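Local coordinates for protein CalG4 (Micromonospora echinospora, PDB 3IA7) that adopts the two-domain GT-B fold, is related to the erythromycin biosynthesis protein CIII, and carries bound calcium ions as a dimer in the crystal, at residues F192-F197 / V310-F314; W224-R228 / P260-V264; A253-T259 / L279-V283; G269-P273 / H286-P290; V318-L322 / A359-L363. One frame throughout, in Å; residues are numbered along the deposited sequence.

Interaction 1 of 5, residues F192-F197 / V310-F314; sequences FLPKSF and VLEAF
L311 is the knob of this contact, a forked side chain pushed from helix 307-315 into a hollow lined by F192, L193, P194 and F197. Its CG lies anti to the carbonyl carbon (chi1 -69°), and the two methyls spread across the hollow in different directions. Methyl CD1 of L311 meets CD2 of L193 at 3.6 Å, where the two leucines cross at about a right angle, and the same CD1 also rests 3.6 Å from the backbone oxygen of F192. The other branch points at the proline: L311 CD2 lies 3.7 Å from P194 CD. The same methyl approaches the F197 ring obliquely, 4.2 Å from its CD2. The hollow belongs to the loop that follows strand 189-191, the sixth strand of the N-terminal parallel sheet, whereas the knob comes from a helix of the C-terminal sheet domain; the packing therefore bridges the two Rossmann-like halves of the GT-B fold. F197 makes the return move. With CG anti to its backbone N (chi1 -165°), its ring reaches toward the helix, and CZ of F197 comes to 4.0 Å from CG1 of V310, the two side chains crossing nearly at right angles. One helical turn beyond V310, the F314 ring receives F197 at its edge, near its plane, CE1 of F197 standing 4.5 Å from CE2 of F314. V337 of helix 331-339 packs against F197, V310 and F314 alike, while I380 of helix 367-381 touches both P194 and F314.

Interaction 2 of 5, residues W224-R228 / P260-V264; sequences WQPPR and PWHVV. With CA (calcium ion), chain E.
Against the C-terminal Rossmann-like domain of this GT-B protein, W224, P227 and R228 of the loop leading to strand 233-237, beside a calcium site, run antiparallel to residues 260-264, which lead into strand 262-266. H262 takes the middle of the contact. CD of P227 sits over one face of its imidazole in a CH-pi contact, 4.0 Å from the centroid of the H262 ring. W224 comes to the same histidine from elsewhere: H262 CD2 lies at the edge of the indole, near its plane and 3.7 Å from W224 CZ2, with the two rings turned 36° against each other. That same CZ2 of W224 also packs 3.6 Å from CG2 of V264. NE1 of W224 and NE2 of H262 both hydrogen-bond to OE2 of E284, a shared carboxylate oxygen that helps fix the rotation of both rings. The neighbouring Q225 turns the other way and binds the calcium ion through OE1 at 2.4 Å; H297 of the same chain and L42 and E46 of the second subunit are further ligands, making the site a bridge across the dimer. At the exposed end, the R228 side chain bends at chi3 (-72°) to bring its guanidinium to P260. NH2 of R228 donates to P260 O over 2.8 Å, lying in the carbonyl plane on a lone pair, and water 1 joins R228 NH1 to that same oxygen, 3.0 Å from each.

Interaction 3 of 5, residues A253-T259 / L279-V283; sequences AQAFADT and LPPNV
The flat amide of N282 has F256 O almost exactly in its plane, ND2 donating to that oxygen at 2.9 Å with an N-H...O angle of 161°, whereas the donor stands well above the carbonyl plane. On the opposite face of that carbonyl, OG1 of T259 donates to the same F256 O at 2.7 Å, so the oxygen is gripped from both faces. At the other end of the amide, OD1 of N282 accepts from water 4 at 2.8 Å, a water that also receives the backbone N-H of D258. ND2 of N282 has a further acceptor in W261 O. The torsion that makes this possible is chi1 of 61°, which sets CG of N282 between the backbone N and the carbonyl carbon and directs the amide at F256 O.

Next to these polar bonds the packing is apolar. CB of A253 meets L279 CD2, P280 CD and V283 CG1, each 3.9 Å away. The proline ring also reaches the turn that follows, P280 CG lying 3.7 Å from A257 CB. Two beta turns face each other here: a type II turn from F256 to T259 and a type I turn from P280 to V283, the latter closed by V283 N bonding to P280 O. Helix 246-256 joins the parallel strands 233-237 and 262-266, and the contact ties the F256-T259 turn to the entry of strand 283-286, outermost in the sheet within this chain, as befits the beta-alpha-beta layout of a Rossmann-like domain.

Interaction 4 of 5, residues G269-P273 / H286-P290; sequences GFLDP and HQWIP
Q287 and W288 press on the loop 269-273 at two places, and both are close. Extended beyond CG, the side chain of Q287 carries its amide across to L271, where NE2 of Q287 donates to L271 O at 2.8 Å. The N-H is nearly straight on the oxygen (170°), which lies in the plane of the glutamine amide; seen from the acceptor, however, the donor stands high above the carbonyl plane. CG of Q287 also lies 3.4 Å from L271 O. Beside it, the backbone of G269 passes over one face of the W288 indole, with its CA 3.5 Å from W288 CH2, while N of G269 bonds to OD1 of N240. The two loops follow strands 262-266 and 283-286, neighbours in the parallel sheet of the C-terminal Rossmann-like domain, and so meet beyond the C-terminal ends of these strands. Contact thins out toward P273, whose CD comes only to 4.1 Å from CG of Q287, the side chains crossing near a right angle. D272, next to P273, is exposed and starts its side chain away from 286-290, as does the exposed F270 beside G269. The indole N-H of W288 is taken up by the dimer: NE1 bonds to P222 O of the second subunit.

Interaction 5 of 5, residues V318-L322 / A359-L363; sequences VPLVL and AVERL
L363, on helix 353-365, packs onto P319, L320 and V321 of the chain leading into and along strand 320-322. Its CB is the first atom to touch, lying 3.7 Å from CG2 of V321. CG stands anti to the backbone N (chi1 172°), which carries the two methyls over to the L320 carbonyl, and the V321 and L363 side chains pass alongside one another, pointing opposite ways. The branches then part. CD1 of L363 comes to 3.6 Å from L320 O. CD2 goes deeper: it meets the same L320 O at 3.4 Å, then P319 CB at 3.6 Å, and CG2 of V321 at 3.7 Å. The second methyl is thus lodged between the proline ring, the L320 carbonyl and the valine. One turn back on the helix, V360 adds a lighter touch, its CG2 at 4.1 Å from CG2 of V321. Helix and strand segments run roughly antiparallel, at 144°, with axes 8.7 Å apart at closest approach, as expected where a helix covers a parallel sheet in a Rossmann-like domain. V369 of helix 367-381 touches both P319 and L363. Because methyl and methylene groups make up the side-chain contacts, the attachment of this helix rests here on dispersion and the exclusion of water, with cohesion set by fit and not by bond direction.

Overall arrangement
Interactions 2 to 5 gather in the C-terminal domain, while interaction 1 joins that domain to the N-terminal one, its centre 25 Å from those of interactions 2 and 4. W261 of interaction 2 connects three contacts: its O lies 2.7 Å from N282 ND2 of interaction 3, and its NE1 3.0 Å from E361 OE2 of interaction 5. F256 CZ and V360 CB, 3.7 Å apart, join interactions 3 and 5. Strand 320-322 follows helix 307-315 in the chain, and interactions 1 and 5 touch there, A313 O lying 3.0 Å from V318 N. Q225 of interaction 2 binds calcium, and the W288 side chain of interaction 4 lies about 11 Å from a calcium ion.

Interaction 1 of 5, residues F192-F197 / V310-F314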
# COMPACT_ATOMS: atom_id res chain seq x y z
N PHE A 192 -4.51 13.79 7.21
CA PHE A 192 -4.31 12.83 6.10
C PHE A 192 -5.29 13.05 4.95
O PHE A 192 -5.96 12.11 4.46
CB PHE A 192 -4.39 11.40 6.67
CG PHE A 192 -3.26 11.11 7.65
CD1 PHE A 192 -1.93 11.15 7.24
CD2 PHE A 192 -3.56 10.77 8.97
CE1 PHE A 192 -0.87 10.90 8.15
CE2 PHE A 192 -2.50 10.49 9.89
CZ PHE A 192 -1.17 10.59 9.48
N LEU A 193 -5.43 14.33 4.57
CA LEU A 193 -6.36 14.75 3.51
C LEU A 193 -5.61 15.72 2.62
O LEU A 193 -4.67 16.35 3.09
CB LEU A 193 -7.56 15.56 4.05
CG LEU A 193 -8.38 14.94 5.20
CD1 LEU A 193 -9.48 15.89 5.54
CD2 LEU A 193 -9.02 13.66 4.86
N PRO A 194 -6.02 15.81 1.36
CA PRO A 194 -5.48 16.91 0.56
C PRO A 194 -6.11 18.20 1.02
O PRO A 194 -7.29 18.24 1.41
CB PRO A 194 -5.85 16.53 -0.88
CG PRO A 194 -7.14 15.76 -0.76
CD PRO A 194 -6.94 14.95 0.59
N LYS A 195 -5.34 19.28 0.98
CA LYS A 195 -5.82 20.54 1.50
C LYS A 195 -7.15 20.99 0.86
O LYS A 195 -8.03 21.60 1.52
CB LYS A 195 -4.74 21.62 1.32
CG LYS A 195 -5.07 22.88 2.11
CD LYS A 195 -3.86 23.86 2.06
CE LYS A 195 -4.05 25.00 3.05
NZ LYS A 195 -2.91 25.92 2.92
N SER A 196 -7.32 20.71 -0.44
CA SER A 196 -8.51 21.23 -1.09
C SER A 196 -9.78 20.56 -0.56
O SER A 196 -10.89 21.03 -0.87
CB SER A 196 -8.44 21.05 -2.61
OG SER A 196 -8.25 19.69 -2.93
N PHE A 197 -9.64 19.40 0.06
CA PHE A 197 -10.81 18.66 0.55
C PHE A 197 -11.22 19.24 1.93
O PHE A 197 -12.35 19.03 2.39
CB PHE A 197 -10.49 17.16 0.71
CG PHE A 197 -11.72 16.29 0.87
CD1 PHE A 197 -12.69 16.26 -0.13
CD2 PHE A 197 -11.87 15.47 1.98
CE1 PHE A 197 -13.86 15.44 -0.02
CE2 PHE A 197 -13.03 14.61 2.10
CZ PHE A 197 -14.01 14.61 1.07
N VAL A 310 -13.27 7.38 -0.19
CA VAL A 310 -13.41 8.52 -1.09
C VAL A 310 -12.08 8.92 -1.69
O VAL A 310 -11.94 9.07 -2.91
CB VAL A 310 -14.15 9.66 -0.29
CG1 VAL A 310 -13.75 11.06 -0.67
CG2 VAL A 310 -15.70 9.41 -0.30
N LEU A 311 -11.10 9.11 -0.82
CA LEU A 311 -9.76 9.61 -1.25
C LEU A 311 -9.03 8.53 -2.10
O LEU A 311 -8.26 8.87 -3.01
CB LEU A 311 -8.97 9.98 0.02
CG LEU A 311 -9.46 11.23 0.81
CD1 LEU A 311 -8.53 11.55 2.01
CD2 LEU A 311 -9.65 12.47 -0.02
N GLU A 312 -9.28 7.26 -1.80
CA GLU A 312 -8.78 6.18 -2.66
C GLU A 312 -9.30 6.31 -4.11
O GLU A 312 -8.49 6.24 -5.07
CB GLU A 312 -9.22 4.83 -2.12
CG GLU A 312 -8.41 3.69 -2.61
CD GLU A 312 -7.30 3.41 -1.66
OE1 GLU A 312 -7.58 2.78 -0.60
OE2 GLU A 312 -6.14 3.84 -1.94
N ALA A 313 -10.62 6.50 -4.26
CA ALA A 313 -11.26 6.75 -5.57
C ALA A 313 -10.67 8.01 -6.22
O ALA A 313 -10.20 7.98 -7.37
CB ALA A 313 -12.84 6.88 -5.44
N PHE A 314 -10.59 9.11 -5.46
CA PHE A 314 -10.05 10.30 -6.09
C PHE A 314 -8.56 10.20 -6.47
O PHE A 314 -8.19 10.76 -7.47
CB PHE A 314 -10.30 11.51 -5.20
CG PHE A 314 -11.76 11.81 -4.98
CD1 PHE A 314 -12.75 11.40 -5.89
CD2 PHE A 314 -12.13 12.49 -3.84
CE1 PHE A 314 -14.10 11.70 -5.68
CE2 PHE A 314 -13.43 12.80 -3.60
CZ PHE A 314 -14.44 12.39 -4.50

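Interaction 2 of 5, residues W224-R228 / P260-V264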
# COMPACT_ATOMS: atom_id res chain seq x y z
N TRP A 224 -5.34 -7.23 -10.95
CA TRP A 224 -6.59 -7.48 -11.68
C TRP A 224 -6.58 -6.68 -13.01
O TRP A 224 -6.11 -5.55 -13.02
CB TRP A 224 -7.75 -7.06 -10.79
CG TRP A 224 -9.11 -7.20 -11.40
CD1 TRP A 224 -9.99 -8.26 -11.25
CD2 TRP A 224 -9.75 -6.26 -12.27
NE1 TRP A 224 -11.15 -8.00 -11.97
CE2 TRP A 224 -11.03 -6.80 -12.61
CE3 TRP A 224 -9.38 -5.01 -12.80
CZ2 TRP A 224 -11.93 -6.13 -13.43
CZ3 TRP A 224 -10.28 -4.35 -13.62
CH2 TRP A 224 -11.53 -4.92 -13.93
N GLN A 225 -7.07 -7.29 -14.09
CA GLN A 225 -7.23 -6.62 -15.39
C GLN A 225 -8.72 -6.71 -15.87
O GLN A 225 -9.40 -7.70 -15.58
CB GLN A 225 -6.29 -7.23 -16.45
CG GLN A 225 -4.75 -7.28 -16.09
CD GLN A 225 -4.07 -5.87 -16.12
OE1 GLN A 225 -4.64 -4.90 -16.61
NE2 GLN A 225 -2.85 -5.77 -15.57
N PRO A 226 -9.21 -5.71 -16.63
CA PRO A 226 -10.58 -5.73 -17.10
C PRO A 226 -10.71 -6.80 -18.22
O PRO A 226 -9.68 -7.21 -18.79
CB PRO A 226 -10.80 -4.29 -17.65
CG PRO A 226 -9.44 -3.84 -18.06
CD PRO A 226 -8.49 -4.50 -17.07
N PRO A 227 -11.95 -7.24 -18.53
CA PRO A 227 -12.17 -8.26 -19.56
C PRO A 227 -11.98 -7.78 -21.00
O PRO A 227 -11.75 -8.61 -21.86
CB PRO A 227 -13.62 -8.70 -19.33
CG PRO A 227 -14.28 -7.47 -18.80
CD PRO A 227 -13.22 -6.84 -17.90
N ARG A 228 -12.13 -6.48 -21.27
CA ARG A 228 -11.81 -5.88 -22.58
C ARG A 228 -11.14 -4.57 -22.27
O ARG A 228 -11.41 -4.00 -21.23
CB ARG A 228 -13.06 -5.58 -23.40
CG ARG A 228 -14.15 -6.61 -23.37
CD ARG A 228 -15.35 -6.21 -24.25
NE ARG A 228 -16.17 -5.11 -23.72
CZ ARG A 228 -17.00 -5.21 -22.68
NH1 ARG A 228 -17.06 -6.35 -21.99
NH2 ARG A 228 -17.73 -4.15 -22.26
N PRO A 260 -23.04 -3.27 -21.23
CA PRO A 260 -21.62 -3.55 -21.45
C PRO A 260 -20.75 -3.38 -20.21
O PRO A 260 -19.58 -3.64 -20.25
CB PRO A 260 -21.21 -2.48 -22.47
CG PRO A 260 -22.52 -2.00 -23.06
CD PRO A 260 -23.43 -2.02 -21.89
N TRP A 261 -21.32 -2.96 -19.09
CA TRP A 261 -20.48 -2.73 -17.91
C TRP A 261 -19.89 -4.01 -17.39
O TRP A 261 -20.46 -5.08 -17.55
CB TRP A 261 -21.26 -2.07 -16.79
CG TRP A 261 -21.57 -0.61 -17.03
CD1 TRP A 261 -22.62 -0.10 -17.74
CD2 TRP A 261 -20.87 0.51 -16.49
NE1 TRP A 261 -22.59 1.27 -17.70
CE2 TRP A 261 -21.53 1.67 -16.94
CE3 TRP A 261 -19.73 0.65 -15.66
CZ2 TRP A 261 -21.12 2.95 -16.59
CZ3 TRP A 261 -19.29 1.93 -15.34
CH2 TRP A 261 -19.99 3.06 -15.77
N HIS A 262 -18.73 -3.88 -16.75
CA HIS A 262 -18.17 -4.96 -15.94
C HIS A 262 -18.11 -4.47 -14.51
O HIS A 262 -17.46 -3.42 -14.22
CB HIS A 262 -16.79 -5.40 -16.41
CG HIS A 262 -16.26 -6.57 -15.62
ND1 HIS A 262 -16.59 -7.88 -15.92
CD2 HIS A 262 -15.48 -6.63 -14.52
CE1 HIS A 262 -16.00 -8.70 -15.06
NE2 HIS A 262 -15.33 -7.96 -14.19
N VAL A 263 -18.75 -5.22 -13.62
CA VAL A 263 -18.92 -4.74 -12.22
C VAL A 263 -18.08 -5.61 -11.28
O VAL A 263 -18.18 -6.87 -11.29
CB VAL A 263 -20.44 -4.75 -11.79
CG1 VAL A 263 -20.60 -4.30 -10.29
CG2 VAL A 263 -21.27 -3.84 -12.76
N VAL A 264 -17.26 -4.95 -10.46
CA VAL A 264 -16.51 -5.65 -9.40
C VAL A 264 -17.07 -5.24 -8.05
O VAL A 264 -17.08 -4.05 -7.72
CB VAL A 264 -15.00 -5.35 -9.45
CG1 VAL A 264 -14.27 -6.10 -8.31
CG2 VAL A 264 -14.42 -5.66 -10.83
CA CA E . -4.14 -2.65 -17.11
O HOH W 1 -19.07 -6.60 -19.82
O HOH W 2 -4.08 -0.91 -18.62
O HOH W 3 -5.46 -3.36 -18.92

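Interaction 3 of 5, residues A253-T259 / L279-V283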
# COMPACT_ATOMS: atom_id res chain seq x y z
N ALA A 253 -25.97 -6.00 -9.02
CA ALA A 253 -25.73 -6.98 -10.06
C ALA A 253 -26.84 -6.91 -11.08
O ALA A 253 -26.58 -6.86 -12.31
CB ALA A 253 -25.65 -8.43 -9.46
N GLN A 254 -28.09 -6.89 -10.58
CA GLN A 254 -29.29 -6.77 -11.43
C GLN A 254 -29.24 -5.51 -12.32
O GLN A 254 -29.51 -5.58 -13.51
CB GLN A 254 -30.59 -6.84 -10.59
CG GLN A 254 -30.88 -8.25 -10.02
CD GLN A 254 -31.76 -8.31 -8.72
OE1 GLN A 254 -32.24 -7.30 -8.18
NE2 GLN A 254 -31.97 -9.53 -8.23
N ALA A 255 -28.82 -4.39 -11.73
CA ALA A 255 -28.72 -3.12 -12.44
C ALA A 255 -27.87 -3.17 -13.73
O ALA A 255 -28.22 -2.56 -14.72
CB ALA A 255 -28.22 -2.02 -11.49
N PHE A 256 -26.77 -3.91 -13.72
CA PHE A 256 -25.85 -3.92 -14.88
C PHE A 256 -25.85 -5.23 -15.73
O PHE A 256 -25.08 -5.34 -16.70
CB PHE A 256 -24.42 -3.51 -14.43
CG PHE A 256 -24.37 -2.13 -13.81
CD1 PHE A 256 -24.23 -0.98 -14.62
CD2 PHE A 256 -24.55 -1.96 -12.42
CE1 PHE A 256 -24.23 0.31 -14.05
CE2 PHE A 256 -24.57 -0.68 -11.84
CZ PHE A 256 -24.40 0.44 -12.66
N ALA A 257 -26.69 -6.19 -15.37
CA ALA A 257 -26.90 -7.38 -16.21
C ALA A 257 -27.31 -6.98 -17.65
O ALA A 257 -28.15 -6.09 -17.84
CB ALA A 257 -27.99 -8.30 -15.60
N ASP A 258 -26.70 -7.60 -18.65
CA ASP A 258 -27.06 -7.31 -20.06
C ASP A 258 -26.88 -5.81 -20.39
O ASP A 258 -27.72 -5.20 -21.06
CB ASP A 258 -28.49 -7.79 -20.42
CG ASP A 258 -28.70 -9.30 -20.21
OD1 ASP A 258 -28.06 -10.12 -20.91
OD2 ASP A 258 -29.54 -9.67 -19.34
N THR A 259 -25.80 -5.23 -19.86
CA THR A 259 -25.26 -3.90 -20.27
C THR A 259 -23.76 -4.17 -20.52
O THR A 259 -23.25 -5.17 -20.05
CB THR A 259 -25.29 -2.84 -19.11
OG1 THR A 259 -24.33 -3.20 -18.12
CG2 THR A 259 -26.68 -2.69 -18.47
N LEU A 279 -24.66 -14.86 -10.17
CA LEU A 279 -24.41 -13.50 -10.66
C LEU A 279 -24.39 -13.48 -12.20
O LEU A 279 -24.06 -14.48 -12.83
CB LEU A 279 -23.08 -12.99 -10.10
CG LEU A 279 -23.05 -12.81 -8.58
CD1 LEU A 279 -21.67 -12.32 -8.10
CD2 LEU A 279 -24.15 -11.83 -8.16
N PRO A 280 -24.73 -12.33 -12.82
CA PRO A 280 -24.57 -12.23 -14.28
C PRO A 280 -23.09 -12.41 -14.65
O PRO A 280 -22.24 -12.18 -13.80
CB PRO A 280 -25.02 -10.79 -14.58
CG PRO A 280 -25.87 -10.40 -13.40
CD PRO A 280 -25.21 -11.06 -12.24
N PRO A 281 -22.78 -12.81 -15.90
CA PRO A 281 -21.38 -13.07 -16.26
C PRO A 281 -20.45 -11.82 -16.25
O PRO A 281 -19.25 -11.97 -16.19
CB PRO A 281 -21.46 -13.66 -17.68
CG PRO A 281 -22.79 -13.19 -18.22
CD PRO A 281 -23.71 -13.05 -17.02
N ASN A 282 -21.03 -10.63 -16.25
CA ASN A 282 -20.24 -9.37 -16.24
C ASN A 282 -20.19 -8.76 -14.85
O ASN A 282 -19.82 -7.58 -14.66
CB ASN A 282 -20.83 -8.37 -17.25
CG ASN A 282 -22.24 -8.00 -16.93
OD1 ASN A 282 -23.01 -8.84 -16.47
ND2 ASN A 282 -22.63 -6.73 -17.20
N VAL A 283 -20.51 -9.57 -13.84
CA VAL A 283 -20.43 -9.11 -12.44
C VAL A 283 -19.64 -10.14 -11.61
O VAL A 283 -19.93 -11.33 -11.68
CB VAL A 283 -21.86 -8.96 -11.85
CG1 VAL A 283 -21.82 -8.42 -10.42
CG2 VAL A 283 -22.66 -8.01 -12.74
O HOH W 4 -25.06 -9.63 -18.22

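Interaction 4 of 5, residues G269-P273 / H286-P290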
# COMPACT_ATOMS: atom_id res chain seq x y z
N GLY A 269 -15.27 -9.05 4.65
CA GLY A 269 -14.86 -10.33 5.19
C GLY A 269 -15.92 -11.00 6.00
O GLY A 269 -15.66 -12.05 6.60
N PHE A 270 -17.10 -10.38 6.06
CA PHE A 270 -18.19 -10.87 6.92
C PHE A 270 -19.36 -11.43 6.10
O PHE A 270 -20.33 -11.92 6.68
CB PHE A 270 -18.66 -9.76 7.86
CG PHE A 270 -17.62 -9.33 8.86
CD1 PHE A 270 -17.12 -10.23 9.80
CD2 PHE A 270 -17.14 -8.03 8.84
CE1 PHE A 270 -16.15 -9.83 10.72
CE2 PHE A 270 -16.18 -7.62 9.74
CZ PHE A 270 -15.67 -8.52 10.69
N LEU A 271 -19.27 -11.35 4.78
CA LEU A 271 -20.34 -11.85 3.90
C LEU A 271 -19.80 -12.93 2.96
O LEU A 271 -18.81 -12.70 2.26
CB LEU A 271 -20.97 -10.68 3.10
CG LEU A 271 -22.36 -10.82 2.46
CD1 LEU A 271 -23.42 -11.25 3.52
CD2 LEU A 271 -22.80 -9.54 1.76
N ASP A 272 -20.45 -14.10 2.97
CA ASP A 272 -20.15 -15.19 2.03
C ASP A 272 -20.71 -14.80 0.65
O ASP A 272 -21.90 -14.55 0.52
CB ASP A 272 -20.82 -16.47 2.56
CG ASP A 272 -20.55 -17.72 1.69
OD1 ASP A 272 -19.99 -17.61 0.57
OD2 ASP A 272 -20.94 -18.83 2.13
N PRO A 273 -19.84 -14.73 -0.38
CA PRO A 273 -20.36 -14.39 -1.73
C PRO A 273 -21.37 -15.40 -2.28
O PRO A 273 -22.15 -15.06 -3.16
CB PRO A 273 -19.08 -14.27 -2.59
CG PRO A 273 -18.02 -15.04 -1.83
CD PRO A 273 -18.38 -14.91 -0.39
N HIS A 286 -16.22 -10.46 -4.57
CA HIS A 286 -15.06 -10.96 -3.82
C HIS A 286 -15.18 -10.39 -2.43
O HIS A 286 -15.59 -9.23 -2.28
CB HIS A 286 -13.78 -10.36 -4.40
CG HIS A 286 -13.52 -10.74 -5.82
ND1 HIS A 286 -12.81 -11.86 -6.17
CD2 HIS A 286 -13.90 -10.14 -6.98
CE1 HIS A 286 -12.77 -11.95 -7.49
NE2 HIS A 286 -13.41 -10.91 -8.00
N GLN A 287 -14.80 -11.14 -1.41
CA GLN A 287 -14.66 -10.55 -0.09
C GLN A 287 -13.61 -9.43 -0.10
O GLN A 287 -13.87 -8.37 0.46
CB GLN A 287 -14.32 -11.58 0.97
CG GLN A 287 -15.51 -12.54 1.28
CD GLN A 287 -15.28 -13.38 2.53
OE1 GLN A 287 -14.14 -13.67 2.90
NE2 GLN A 287 -16.35 -13.72 3.22
N TRP A 288 -12.46 -9.70 -0.72
CA TRP A 288 -11.39 -8.74 -0.95
C TRP A 288 -11.00 -8.67 -2.43
O TRP A 288 -10.93 -9.67 -3.13
CB TRP A 288 -10.15 -9.09 -0.14
CG TRP A 288 -10.28 -8.64 1.29
CD1 TRP A 288 -10.03 -7.37 1.78
CD2 TRP A 288 -10.72 -9.40 2.39
NE1 TRP A 288 -10.27 -7.31 3.12
CE2 TRP A 288 -10.71 -8.54 3.53
CE3 TRP A 288 -11.06 -10.75 2.58
CZ2 TRP A 288 -11.05 -8.98 4.79
CZ3 TRP A 288 -11.41 -11.15 3.77
CH2 TRP A 288 -11.40 -10.28 4.90
N ILE A 289 -10.65 -7.47 -2.86
CA ILE A 289 -10.14 -7.24 -4.20
C ILE A 289 -9.03 -6.18 -4.06
O ILE A 289 -9.07 -5.40 -3.11
CB ILE A 289 -11.32 -6.83 -5.15
CG1 ILE A 289 -10.86 -6.79 -6.61
CG2 ILE A 289 -11.91 -5.46 -4.79
CD1 ILE A 289 -10.22 -8.05 -7.05
N PRO A 290 -8.05 -6.13 -5.01
CA PRO A 290 -7.14 -4.99 -4.80
C PRO A 290 -7.78 -3.72 -5.36
O PRO A 290 -7.94 -3.63 -6.59
CB PRO A 290 -5.86 -5.40 -5.55
CG PRO A 290 -6.31 -6.46 -6.58
CD PRO A 290 -7.72 -6.89 -6.24

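Interaction 5 of 5, residues V318-L322 / A359-L363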
# COMPACT_ATOMS: atom_id res chain seq x y z
N VAL A 318 -11.31 8.73 -10.10
CA VAL A 318 -12.60 8.07 -10.34
C VAL A 318 -13.71 8.79 -9.61
O VAL A 318 -13.64 8.90 -8.36
CB VAL A 318 -12.60 6.62 -9.82
CG1 VAL A 318 -13.96 5.89 -10.02
CG2 VAL A 318 -11.47 5.85 -10.51
N PRO A 319 -14.74 9.23 -10.34
CA PRO A 319 -15.87 9.90 -9.69
C PRO A 319 -16.77 8.92 -8.91
O PRO A 319 -16.81 7.73 -9.22
CB PRO A 319 -16.63 10.57 -10.86
CG PRO A 319 -16.35 9.70 -12.04
CD PRO A 319 -14.91 9.13 -11.81
N LEU A 320 -17.50 9.42 -7.91
CA LEU A 320 -18.22 8.53 -6.97
C LEU A 320 -19.74 8.65 -7.07
O LEU A 320 -20.28 9.75 -7.28
CB LEU A 320 -17.80 8.85 -5.53
CG LEU A 320 -16.39 8.47 -5.08
CD1 LEU A 320 -15.41 8.78 -6.14
CD2 LEU A 320 -16.06 9.27 -3.84
N VAL A 321 -20.43 7.53 -6.89
CA VAL A 321 -21.83 7.57 -6.49
C VAL A 321 -21.84 7.05 -5.04
O VAL A 321 -21.26 5.98 -4.75
CB VAL A 321 -22.74 6.75 -7.39
CG1 VAL A 321 -24.21 6.83 -6.91
CG2 VAL A 321 -22.61 7.24 -8.86
N LEU A 322 -22.41 7.84 -4.15
CA LEU A 322 -22.38 7.59 -2.72
C LEU A 322 -23.70 7.01 -2.22
O LEU A 322 -24.79 7.44 -2.63
CB LEU A 322 -22.03 8.87 -1.97
CG LEU A 322 -20.56 9.32 -2.17
CD1 LEU A 322 -20.14 10.28 -1.10
CD2 LEU A 322 -19.51 8.20 -2.18
N ALA A 359 -28.24 6.26 -12.29
CA ALA A 359 -27.42 7.15 -11.47
C ALA A 359 -25.92 7.03 -11.80
O ALA A 359 -25.19 8.03 -11.91
CB ALA A 359 -27.67 6.85 -9.97
N VAL A 360 -25.45 5.80 -11.94
CA VAL A 360 -24.03 5.57 -12.24
C VAL A 360 -23.74 6.06 -13.66
O VAL A 360 -22.70 6.69 -13.92
CB VAL A 360 -23.67 4.06 -12.09
CG1 VAL A 360 -22.32 3.74 -12.75
CG2 VAL A 360 -23.69 3.63 -10.56
N GLU A 361 -24.66 5.81 -14.60
CA GLU A 361 -24.37 6.20 -15.97
C GLU A 361 -24.29 7.72 -16.09
O GLU A 361 -23.40 8.27 -16.75
CB GLU A 361 -25.36 5.56 -16.94
CG GLU A 361 -24.90 4.11 -17.21
CD GLU A 361 -25.82 3.29 -18.09
OE1 GLU A 361 -26.93 3.75 -18.50
OE2 GLU A 361 -25.42 2.16 -18.39
N ARG A 362 -25.22 8.40 -15.43
CA ARG A 362 -25.29 9.86 -15.46
C ARG A 362 -23.99 10.44 -14.87
O ARG A 362 -23.39 11.34 -15.43
CB ARG A 362 -26.49 10.31 -14.66
CG ARG A 362 -26.48 11.76 -14.32
CD ARG A 362 -27.75 12.13 -13.61
NE ARG A 362 -28.92 11.71 -14.38
CZ ARG A 362 -29.40 12.39 -15.43
NH1 ARG A 362 -28.80 13.51 -15.85
NH2 ARG A 362 -30.49 11.97 -16.05
N LEU A 363 -23.59 9.91 -13.73
CA LEU A 363 -22.39 10.40 -13.00
C LEU A 363 -21.13 10.16 -13.87
O LEU A 363 -20.30 11.07 -14.07
CB LEU A 363 -22.23 9.70 -11.65
CG LEU A 363 -20.83 10.20 -11.19
CD1 LEU A 363 -20.98 11.45 -10.35
CD2 LEU A 363 -19.95 9.12 -10.63